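Local coordinates for protein xylulose kinase (Bifidobacterium adolescentis ATCC 15703, PDB 3I8B) that probably phosphorylates D-xylulose to D-xylulose 5-phosphate at the expense of ATP, as a sugar kinase of the FGGY family, at residues A8-S13 with C17-T22. Numbering follows the deposited sequence.
Sequences AGVDTS and CKVRVT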
loop_
_atom_site.group_PDB
_atom_site.type_symbol
_atom_site.label_atom_id
_atom_site.label_comp_id
_atom_site.label_asym_id
_atom_site.label_seq_id
_atom_site.Cartn_x
_atom_site.Cartn_y
_atom_site.Cartn_z
ATOM N N ALA A 8 -11.121 -18.436 -2.203
ATOM C CA ALA A 8 -10.743 -17.935 -0.890
ATOM C C ALA A 8 -9.827 -16.744 -1.072
ATOM O O ALA A 8 -8.863 -16.799 -1.839
ATOM C CB ALA A 8 -10.062 -19.016 -0.083
ATOM N N GLY A 9 -10.161 -15.656 -0.393
ATOM C CA GLY A 9 -9.317 -14.478 -0.368
ATOM C C GLY A 9 -8.645 -14.457 0.985
ATOM O O GLY A 9 -9.312 -14.506 2.031
ATOM N N VAL A 10 -7.318 -14.427 0.968
ATOM C CA VAL A 10 -6.542 -14.338 2.193
ATOM C C VAL A 10 -5.985 -12.931 2.311
ATOM O O VAL A 10 -5.463 -12.369 1.332
ATOM C CB VAL A 10 -5.383 -15.361 2.226
ATOM C CG1 VAL A 10 -4.645 -15.278 3.544
ATOM C CG2 VAL A 10 -5.908 -16.775 2.003
ATOM N N ASP A 11 -6.123 -12.363 3.506
ATOM C CA ASP A 11 -5.577 -11.057 3.824
ATOM C C ASP A 11 -4.590 -11.202 4.992
ATOM O O ASP A 11 -4.986 -11.315 6.152
ATOM C CB ASP A 11 -6.708 -10.091 4.171
ATOM C CG ASP A 11 -6.211 -8.790 4.778
ATOM O OD1 ASP A 11 -4.990 -8.522 4.741
ATOM O OD2 ASP A 11 -7.053 -8.021 5.292
ATOM N N THR A 12 -3.305 -11.259 4.676
ATOM C CA THR A 12 -2.306 -11.312 5.738
ATOM C C THR A 12 -1.752 -9.893 5.952
ATOM O O THR A 12 -0.948 -9.394 5.170
ATOM C CB THR A 12 -1.222 -12.364 5.441
ATOM O OG1 THR A 12 -0.331 -12.474 6.553
ATOM C CG2 THR A 12 -0.425 -12.021 4.161
ATOM N N SER A 13 -2.242 -9.231 6.992
ATOM C CA SER A 13 -1.867 -7.852 7.282
ATOM C C SER A 13 -0.885 -7.841 8.443
ATOM O O SER A 13 -0.590 -8.882 9.019
ATOM C CB SER A 13 -3.104 -7.033 7.659
ATOM O OG SER A 13 -3.662 -7.502 8.892
ATOM N N CYS A 17 -4.303 -12.385 10.226
ATOM C CA CYS A 17 -4.628 -13.076 8.999
ATOM C C CYS A 17 -6.147 -13.278 8.913
ATOM O O CYS A 17 -6.770 -13.726 9.862
ATOM C CB CYS A 17 -3.921 -14.424 8.944
ATOM S SG CYS A 17 -3.858 -15.120 7.269
ATOM N N LYS A 18 -6.733 -12.948 7.773
ATOM C CA LYS A 18 -8.158 -13.201 7.558
ATOM C C LYS A 18 -8.317 -14.146 6.383
ATOM O O LYS A 18 -7.554 -14.062 5.417
ATOM C CB LYS A 18 -8.902 -11.899 7.290
ATOM C CG LYS A 18 -8.977 -10.999 8.519
ATOM C CD LYS A 18 -9.313 -9.585 8.134
ATOM C CE LYS A 18 -9.465 -8.716 9.374
ATOM N NZ LYS A 18 -9.466 -7.292 8.948
ATOM N N VAL A 19 -9.289 -15.052 6.472
ATOM C CA VAL A 19 -9.585 -15.969 5.368
ATOM C C VAL A 19 -11.061 -15.871 4.995
ATOM O O VAL A 19 -11.939 -16.182 5.801
ATOM C CB VAL A 19 -9.248 -17.430 5.716
ATOM C CG1 VAL A 19 -9.684 -18.348 4.581
ATOM C CG2 VAL A 19 -7.750 -17.599 5.984
ATOM N N ARG A 20 -11.339 -15.417 3.783
ATOM C CA ARG A 20 -12.713 -15.250 3.351
ATOM C C ARG A 20 -13.100 -16.247 2.251
ATOM O O ARG A 20 -12.849 -16.032 1.059
ATOM C CB ARG A 20 -12.947 -13.824 2.883
ATOM C CG ARG A 20 -14.418 -13.440 2.743
ATOM C CD ARG A 20 -14.472 -12.107 2.039
ATOM N NE ARG A 20 -15.766 -11.435 2.037
ATOM C CZ ARG A 20 -16.698 -11.592 1.101
ATOM N NH1 ARG A 20 -16.512 -12.455 0.109
ATOM N NH2 ARG A 20 -17.825 -10.895 1.168
ATOM N N VAL A 21 -13.716 -17.347 2.653
ATOM C CA VAL A 21 -14.223 -18.293 1.668
ATOM C C VAL A 21 -15.422 -17.644 0.981
ATOM O O VAL A 21 -16.379 -17.210 1.640
ATOM C CB VAL A 21 -14.595 -19.628 2.317
ATOM C CG1 VAL A 21 -15.111 -20.607 1.262
ATOM C CG2 VAL A 21 -13.392 -20.205 3.068
ATOM N N THR A 22 -15.378 -17.539 -0.340
ATOM C CA THR A 22 -16.414 -16.756 -0.997
ATOM C C THR A 22 -16.941 -17.376 -2.283
ATOM O O THR A 22 -16.248 -18.144 -2.956
ATOM C CB THR A 22 -15.993 -15.243 -1.184
ATOM O OG1 THR A 22 -15.944 -14.867 -2.562
ATOM C CG2 THR A 22 -14.692 -14.949 -0.534
HETATM O O HOH W 1 -6.936 -6.870 7.841
#
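Asp11 and Lys18 face each other as a hydrogen-bonded pair of an antiparallel beta hairpin, their side chains running side by side in the same direction. Two backbone bonds join the pair: Asp11 N reaches Lys18 O at 2.9 Å, almost straight at 171°, and Lys18 N returns to Asp11 O. Asp11 turns its carboxylate away from its own N, chi1 169°, which brings OD2 alongside the Lys18 chain, 4.0 Å from Lys18 CD. Lys18 CG is instead anti to the carbonyl carbon, and the chain then extends without a kink. The charged ends stay 4.4 Å apart, Asp11 OD2 to Lys18 NZ, too far for a salt bridge; one water spans the gap, giving a hydrogen to Asp11 OD2 and accepting one from Lys18 NZ. Lys18 NZ has its direct salt bridge with Glu459. Asp11 is predicted to matter for activity, and its side chain lies about 5 Å from that of Asp274, the predicted proton acceptor.

Two residues along, Gly9 and Arg20 form the next hydrogen-bonded pair, with Arg20 N 2.8 Å from Gly9 O; the extended arginine leads away, NH1 bonding to Gly27 O. On the opposite face, which carries Ala8, Val10, Thr12, Cys17, Val19 and Val21, Val10 CG1 meets Cys17 SG at 3.8 Å, while Val10 CG2 makes a looser contact with Val19 CG2 at 4.5 Å.

In the N-terminal domain's mixed sheet, strand 6-12 lies between this hairpin partner and parallel strand 65-72, whose Leu68 and Val70 meet Val10; helix 460-474 packs against Asp11 and Arg20 through Val461, Ala462 and Ile463, and strand 29-36 flanks Lys18.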